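UDP-N-acetylenolpyruvoylglucosamine reductase (Listeria monocytogenes, PDB 3TX1) catalyses, with bound FAD, the NADPH-dependent reduction of UDP-N-acetylenolpyruvoylglucosamine to UDP-N-acetylmuramate, a step of bacterial peptidoglycan biosynthesis. Local coordinates at residues G243-R248 against N294-V299; G269-S274 against G279-I284. All blocks are in the same frame, centred on the assembly; numbering follows the deposited sequence.

Contact 1 of 2, residues G243-R248 against N294-V299; sequences GSVFKR and NLIAYV. With FAD (flavin-adenine dinucleotide), chain B.
Phe-246 reaches from loop residues 243-248 to helix 289-307, where Ile-296 and Val-299, one turn apart, receive its ring. Its CB starts toward the helix, and with CG anti to the carbonyl carbon (chi1 -63°) the ring is carried on in that direction. Contact begins only at the far side of the ring: Phe-246 CE1 lies 3.9 Å from Val-299 CG1, while CE2 brushes Ile-296 CG2. Phe-246 CZ, at the end, meets Ile-296 CG2 at 3.9 Å and also touches Val-299 CG1. Both methyls approach obliquely. Against one face of the same ring sits CG1 of Val-245, 3.4 Å from the ring plane and displaced toward the rim; this methyl also touches Ile-296 CG1 and CD1, each at 4.1 Å. No hydrogen bond crosses between the segments, so apolar contact alone joins them. Ile-258 of helix 254-260 adds to the cluster, touching both Phe-246 and Val-299. Three residues before Phe-246, Gly-243 CA comes within 3.4 Å of FAD C9. The arrangement is a loop packed on a helix by apolar side chains, part of the buried interior of the MurB C-terminal domain; the same loop carries Gly-243 of the FAD pocket and Ser-244, the predicted proton donor.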
loop_
_atom_site.group_PDB
_atom_site.type_symbol
_atom_site.label_atom_id
_atom_site.label_comp_id
_atom_site.label_asym_id
_atom_site.label_seq_id
_atom_site.Cartn_x
_atom_site.Cartn_y
_atom_site.Cartn_z
ATOM N N GLY A 243 3.993 4.953 5.594
ATOM C CA GLY A 243 3.149 5.596 6.615
ATOM C C GLY A 243 3.823 5.652 7.949
ATOM O O GLY A 243 4.963 6.086 8.093
ATOM N N SER A 244 3.089 5.171 8.924
ATOM C CA SER A 244 3.643 4.977 10.204
ATOM C C SER A 244 4.605 3.829 9.874
ATOM O O SER A 244 4.194 2.811 9.350
ATOM C CB SER A 244 2.541 4.544 11.165
ATOM O OG SER A 244 2.830 4.918 12.502
ATOM N N VAL A 245 5.889 4.039 10.112
ATOM C CA VAL A 245 6.924 3.052 9.840
ATOM C C VAL A 245 6.859 1.770 10.707
ATOM O O VAL A 245 7.222 0.717 10.249
ATOM C CB VAL A 245 8.339 3.721 9.961
ATOM C CG1 VAL A 245 9.447 2.683 10.031
ATOM C CG2 VAL A 245 8.623 4.664 8.802
ATOM N N PHE A 246 6.393 1.850 11.948
ATOM C CA PHE A 246 6.431 0.689 12.852
ATOM C C PHE A 246 5.087 0.217 13.398
ATOM O O PHE A 246 4.195 1.006 13.593
ATOM C CB PHE A 246 7.331 1.015 14.069
ATOM C CG PHE A 246 8.771 1.268 13.716
ATOM C CD1 PHE A 246 9.246 2.553 13.563
ATOM C CD2 PHE A 246 9.653 0.206 13.521
ATOM C CE1 PHE A 246 10.568 2.774 13.229
ATOM C CE2 PHE A 246 10.980 0.409 13.180
ATOM C CZ PHE A 246 11.443 1.698 13.039
ATOM N N LYS A 247 4.962 -1.065 13.708
ATOM C CA LYS A 247 3.747 -1.545 14.359
ATOM C C LYS A 247 3.749 -0.954 15.766
ATOM O O LYS A 247 4.769 -0.482 16.249
ATOM C CB LYS A 247 3.741 -3.076 14.438
ATOM C CG LYS A 247 4.063 -3.745 13.115
ATOM C CD LYS A 247 4.015 -5.267 13.177
ATOM C CE LYS A 247 4.124 -5.863 11.774
ATOM N NZ LYS A 247 3.734 -7.301 11.725
ATOM N N ARG A 248 2.624 -0.973 16.451
ATOM C CA ARG A 248 2.623 -0.404 17.790
ATOM C C ARG A 248 3.058 -1.479 18.815
ATOM O O ARG A 248 2.416 -2.528 18.944
ATOM C CB ARG A 248 1.266 0.232 18.112
ATOM C CG ARG A 248 1.231 1.068 19.386
ATOM C CD ARG A 248 -0.205 1.365 19.835
ATOM N NE ARG A 248 -0.877 2.569 19.287
ATOM C CZ ARG A 248 -1.294 2.756 18.026
ATOM N NH1 ARG A 248 -1.036 1.864 17.072
ATOM N NH2 ARG A 248 -1.930 3.883 17.700
ATOM N N ASN A 294 18.652 2.653 6.557
ATOM C CA ASN A 294 19.636 3.071 7.507
ATOM C C ASN A 294 18.997 3.825 8.663
ATOM O O ASN A 294 19.308 3.597 9.826
ATOM C CB ASN A 294 20.751 3.862 6.804
ATOM C CG ASN A 294 21.844 2.950 6.185
ATOM O OD1 ASN A 294 22.468 3.292 5.180
ATOM N ND2 ASN A 294 22.072 1.779 6.799
ATOM N N LEU A 295 18.051 4.696 8.373
ATOM C CA LEU A 295 17.395 5.388 9.455
ATOM C C LEU A 295 16.494 4.420 10.248
ATOM O O LEU A 295 16.484 4.436 11.491
ATOM C CB LEU A 295 16.638 6.602 8.934
ATOM C CG LEU A 295 16.069 7.576 9.943
ATOM C CD1 LEU A 295 17.086 7.797 11.058
ATOM C CD2 LEU A 295 15.711 8.871 9.215
ATOM N N ILE A 296 15.795 3.538 9.545
ATOM C CA ILE A 296 14.973 2.581 10.234
ATOM C C ILE A 296 15.827 1.777 11.204
ATOM O O ILE A 296 15.490 1.656 12.376
ATOM C CB ILE A 296 14.273 1.634 9.266
ATOM C CG1 ILE A 296 13.185 2.378 8.474
ATOM C CG2 ILE A 296 13.655 0.462 10.024
ATOM C CD1 ILE A 296 12.433 1.461 7.492
ATOM N N ALA A 297 16.950 1.258 10.752
ATOM C CA ALA A 297 17.762 0.427 11.648
ATOM C C ALA A 297 18.352 1.215 12.832
ATOM O O ALA A 297 18.432 0.714 13.969
ATOM C CB ALA A 297 18.842 -0.289 10.875
ATOM N N TYR A 298 18.725 2.457 12.581
ATOM C CA TYR A 298 19.304 3.236 13.640
ATOM C C TYR A 298 18.259 3.573 14.727
ATOM O O TYR A 298 18.562 3.585 15.929
ATOM C CB TYR A 298 19.958 4.460 13.038
ATOM C CG TYR A 298 20.613 5.384 14.001
ATOM C CD1 TYR A 298 21.968 5.228 14.359
ATOM C CD2 TYR A 298 19.904 6.477 14.514
ATOM C CE1 TYR A 298 22.592 6.132 15.223
ATOM C CE2 TYR A 298 20.509 7.372 15.393
ATOM C CZ TYR A 298 21.828 7.193 15.739
ATOM O OH TYR A 298 22.347 8.102 16.611
ATOM N N VAL A 299 17.027 3.806 14.300
ATOM C CA VAL A 299 15.949 4.061 15.221
ATOM C C VAL A 299 15.680 2.800 16.020
ATOM O O VAL A 299 15.689 2.829 17.250
ATOM C CB VAL A 299 14.671 4.478 14.484
ATOM C CG1 VAL A 299 13.447 4.295 15.368
ATOM C CG2 VAL A 299 14.783 5.903 13.956
HETATM P PA FAD B . 1.933 -0.925 -1.710
HETATM O O1A FAD B . 2.213 -0.730 -3.162
HETATM O O2A FAD B . 2.693 -0.120 -0.695
HETATM O O5B FAD B . 2.227 -2.446 -1.319
HETATM C C5B FAD B . 1.518 -2.843 -0.150
HETATM C C4B FAD B . 1.399 -4.348 -0.037
HETATM O O4B FAD B . 0.232 -4.805 -0.701
HETATM C C3B FAD B . 2.541 -5.155 -0.614
HETATM O O3B FAD B . 2.558 -6.409 0.111
HETATM C C2B FAD B . 2.033 -5.394 -2.035
HETATM O O2B FAD B . 2.605 -6.483 -2.786
HETATM C C1B FAD B . 0.590 -5.695 -1.752
HETATM N N9A FAD B . -0.232 -5.312 -2.886
HETATM C C8A FAD B . -0.309 -4.113 -3.483
HETATM N N7A FAD B . -1.273 -4.161 -4.444
HETATM C C5A FAD B . -1.835 -5.390 -4.464
HETATM C C6A FAD B . -2.860 -6.139 -5.237
HETATM N N6A FAD B . -3.570 -5.592 -6.262
HETATM N N1A FAD B . -3.086 -7.422 -4.881
HETATM C C2A FAD B . -2.436 -8.016 -3.889
HETATM N N3A FAD B . -1.477 -7.430 -3.171
HETATM C C4A FAD B . -1.136 -6.143 -3.411
HETATM N N1 FAD B . -2.447 2.467 6.179
HETATM C C2 FAD B . -3.523 2.338 6.994
HETATM O O2 FAD B . -4.039 1.220 7.150
HETATM N N3 FAD B . -4.108 3.360 7.634
HETATM C C4 FAD B . -3.670 4.610 7.565
HETATM O O4 FAD B . -4.220 5.533 8.209
HETATM C C4X FAD B . -2.503 4.829 6.698
HETATM N N5 FAD B . -2.003 6.053 6.564
HETATM C C5X FAD B . -0.938 6.307 5.789
HETATM C C6 FAD B . -0.491 7.616 5.688
HETATM C C7 FAD B . 0.575 7.924 4.885
HETATM C C7M FAD B . 1.061 9.348 4.798
HETATM C C8 FAD B . 1.207 6.817 4.133
HETATM C C8M FAD B . 2.376 7.066 3.249
HETATM C C9 FAD B . 0.762 5.527 4.232
HETATM C C9A FAD B . -0.300 5.224 5.048
HETATM N N10 FAD B . -0.798 3.902 5.156
HETATM C C10 FAD B . -1.908 3.679 5.991
HETATM C "C1'" FAD B . -0.140 2.796 4.436
HETATM C "C2'" FAD B . -0.746 2.576 3.068
HETATM O "O2'" FAD B . -1.493 3.723 2.670
HETATM C "C3'" FAD B . -1.700 1.397 3.071
HETATM O "O3'" FAD B . -0.969 0.288 3.581
HETATM C "C4'" FAD B . -2.174 1.112 1.649
HETATM O "O4'" FAD B . -3.415 0.391 1.645
HETATM C "C5'" FAD B . -1.120 0.417 0.805
HETATM O "O5'" FAD B . -1.433 0.685 -0.542
HETATM P P FAD B . -0.424 0.501 -1.744
HETATM O O1P FAD B . -1.291 0.354 -2.943
HETATM O O2P FAD B . 0.507 1.658 -1.622
HETATM O O3P FAD B . 0.372 -0.808 -1.421
#

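Contact 2 of 2, residues G269-S274 against G279-I284; sequences GGAQVS and GFIVNI
Gln-272 and Val-282 stand side by side on one face of a beta hairpin, the antiparallel pairing of strands 271-273 and 281-283, and their side chains point the same way. They form a hydrogen-bonded pair: Gln-272 N gives to Val-282 O at 2.9 Å, in the carbonyl plane, and Val-282 N returns a bond to Gln-272 O at 2.8 Å. Above this backbone ring, Gln-272 CB rests against Val-282 CG2. With CG anti to the backbone N (chi1 -174°) and the chain extended beyond it, the glutamine carries its amide past Val-282 CG2 to where Ile-284 crosses it at about a right angle, bringing Ile-284 CG2 to 3.5 Å from Gln-272 OE1.

The opposite face carries two non-hydrogen-bonded pairs, Ala-271 with Asn-283 and Val-273 with Ile-281. Here the apolar touch runs diagonally, from Ala-271 CB to Ile-281 CG2 at 4.0 Å, and helix 289-307 packs against this side through Leu-295 and Ile-296. The polar ends of Gln-272 and Asn-283 look elsewhere: Gln-272 NE2 bonds to Gly-265 O, while Asn-283 OD1 accepts from the backbone N of both Gly-285 and Ala-287, so that, with ND2 bound to Thr-49 O, both ends of the asparagine amide are held.

Toward the connection between the strands, the CB atoms of Ser-274 and Phe-280 lie 3.8 Å apart, and Ser-274 CB also meets Val-282 CG1. The serine OG bonds to the backbone N of Lys-276 and of His-277 in the turn, whereas the Phe-280 ring leads away from the hairpin to touch FAD. At this end Ser-274 N gives a nearly straight bond, 172° at the hydrogen, to Phe-280 O at 2.7 Å.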
loop_
_atom_site.group_PDB
_atom_site.type_symbol
_atom_site.label_atom_id
_atom_site.label_comp_id
_atom_site.label_asym_id
_atom_site.label_seq_id
_atom_site.Cartn_x
_atom_site.Cartn_y
_atom_site.Cartn_z
ATOM N N GLY A 269 21.152 11.015 5.150
ATOM C CA GLY A 269 20.989 11.325 3.729
ATOM C C GLY A 269 19.808 12.246 3.505
ATOM O O GLY A 269 19.762 13.331 4.043
ATOM N N GLY A 270 18.828 11.821 2.721
ATOM C CA GLY A 270 17.629 12.648 2.505
ATOM C C GLY A 270 16.403 12.180 3.296
ATOM O O GLY A 270 15.273 12.570 3.000
ATOM N N ALA A 271 16.632 11.354 4.310
ATOM C CA ALA A 271 15.566 10.797 5.105
ATOM C C ALA A 271 15.566 11.423 6.493
ATOM O O ALA A 271 16.620 11.698 7.063
ATOM C CB ALA A 271 15.732 9.290 5.195
ATOM N N GLN A 272 14.379 11.640 7.051
ATOM C CA GLN A 272 14.270 12.251 8.379
ATOM C C GLN A 272 13.159 11.667 9.222
ATOM O O GLN A 272 12.089 11.386 8.716
ATOM C CB GLN A 272 14.045 13.749 8.247
ATOM C CG GLN A 272 14.069 14.481 9.584
ATOM C CD GLN A 272 13.767 15.951 9.438
ATOM O OE1 GLN A 272 12.918 16.335 8.628
ATOM N NE2 GLN A 272 14.427 16.787 10.242
ATOM N N VAL A 273 13.432 11.429 10.487
ATOM C CA VAL A 273 12.377 11.019 11.383
ATOM C C VAL A 273 11.555 12.284 11.510
ATOM O O VAL A 273 12.069 13.298 12.004
ATOM C CB VAL A 273 12.929 10.618 12.757
ATOM C CG1 VAL A 273 11.797 10.361 13.720
ATOM C CG2 VAL A 273 13.826 9.402 12.612
ATOM N N SER A 274 10.316 12.247 11.029
ATOM C CA SER A 274 9.486 13.452 10.903
ATOM C C SER A 274 9.437 14.365 12.109
ATOM O O SER A 274 9.185 13.921 13.214
ATOM C CB SER A 274 8.055 13.063 10.535
ATOM O OG SER A 274 7.174 14.122 10.805
ATOM N N GLY A 279 6.862 8.834 14.240
ATOM C CA GLY A 279 6.749 7.466 13.710
ATOM C C GLY A 279 6.766 7.388 12.185
ATOM O O GLY A 279 6.577 6.308 11.610
ATOM N N PHE A 280 6.990 8.542 11.553
ATOM C CA PHE A 280 7.089 8.695 10.114
ATOM C C PHE A 280 8.491 9.089 9.696
ATOM O O PHE A 280 9.102 9.997 10.270
ATOM C CB PHE A 280 6.240 9.855 9.665
ATOM C CG PHE A 280 4.814 9.522 9.398
ATOM C CD1 PHE A 280 3.950 9.159 10.429
ATOM C CD2 PHE A 280 4.291 9.708 8.138
ATOM C CE1 PHE A 280 2.595 8.894 10.188
ATOM C CE2 PHE A 280 2.931 9.482 7.907
ATOM C CZ PHE A 280 2.078 9.068 8.928
ATOM N N ILE A 281 8.990 8.443 8.655
ATOM C CA ILE A 281 10.263 8.859 8.107
ATOM C C ILE A 281 9.950 9.589 6.797
ATOM O O ILE A 281 9.534 8.965 5.819
ATOM C CB ILE A 281 11.179 7.656 7.898
ATOM C CG1 ILE A 281 11.575 7.136 9.262
ATOM C CG2 ILE A 281 12.421 8.041 7.117
ATOM C CD1 ILE A 281 12.393 5.876 9.211
ATOM N N VAL A 282 10.117 10.902 6.796
ATOM C CA VAL A 282 9.833 11.688 5.605
ATOM C C VAL A 282 11.046 11.842 4.678
ATOM O O VAL A 282 12.179 11.728 5.095
ATOM C CB VAL A 282 9.335 13.103 5.963
ATOM C CG1 VAL A 282 8.083 13.013 6.784
ATOM C CG2 VAL A 282 10.411 13.856 6.729
ATOM N N ASN A 283 10.775 12.218 3.439
ATOM C CA ASN A 283 11.761 12.366 2.397
ATOM C C ASN A 283 11.934 13.830 2.170
ATOM O O ASN A 283 11.212 14.420 1.370
ATOM C CB ASN A 283 11.202 11.732 1.125
ATOM C CG ASN A 283 12.174 11.725 -0.023
ATOM O OD1 ASN A 283 13.248 12.348 0.018
ATOM N ND2 ASN A 283 11.809 10.989 -1.074
ATOM N N ILE A 284 12.886 14.427 2.861
ATOM C CA ILE A 284 13.142 15.844 2.707
ATOM C C ILE A 284 13.839 16.208 1.399
ATOM O O ILE A 284 14.289 17.343 1.253
ATOM C CB ILE A 284 13.935 16.414 3.896
ATOM C CG1 ILE A 284 15.316 15.780 3.989
ATOM C CG2 ILE A 284 13.149 16.207 5.175
ATOM C CD1 ILE A 284 16.234 16.461 4.982
#

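How the contacts relate
Contacts 1 and 2 lie in the MurB C-terminal domain with centres about 10 Å apart, and together they show how neighbouring parts of one domain each contribute a residue to the FAD pocket. Along the chain the order is loop residues 243-248, strand 271-273, strand 281-283 and helix 289-307, so the hairpin of contact 2 is nested inside the loop closed by contact 1. The two contacts also touch: Ile-296 CG1 packs on Ile-281 CD1 at 3.7 Å, and Val-245 N probably donates a hydrogen bond to Gly-279 O. Loop, hairpin and helix thus form a continuous unit, from which Gly-243 and Phe-280 both reach the flavin cofactor.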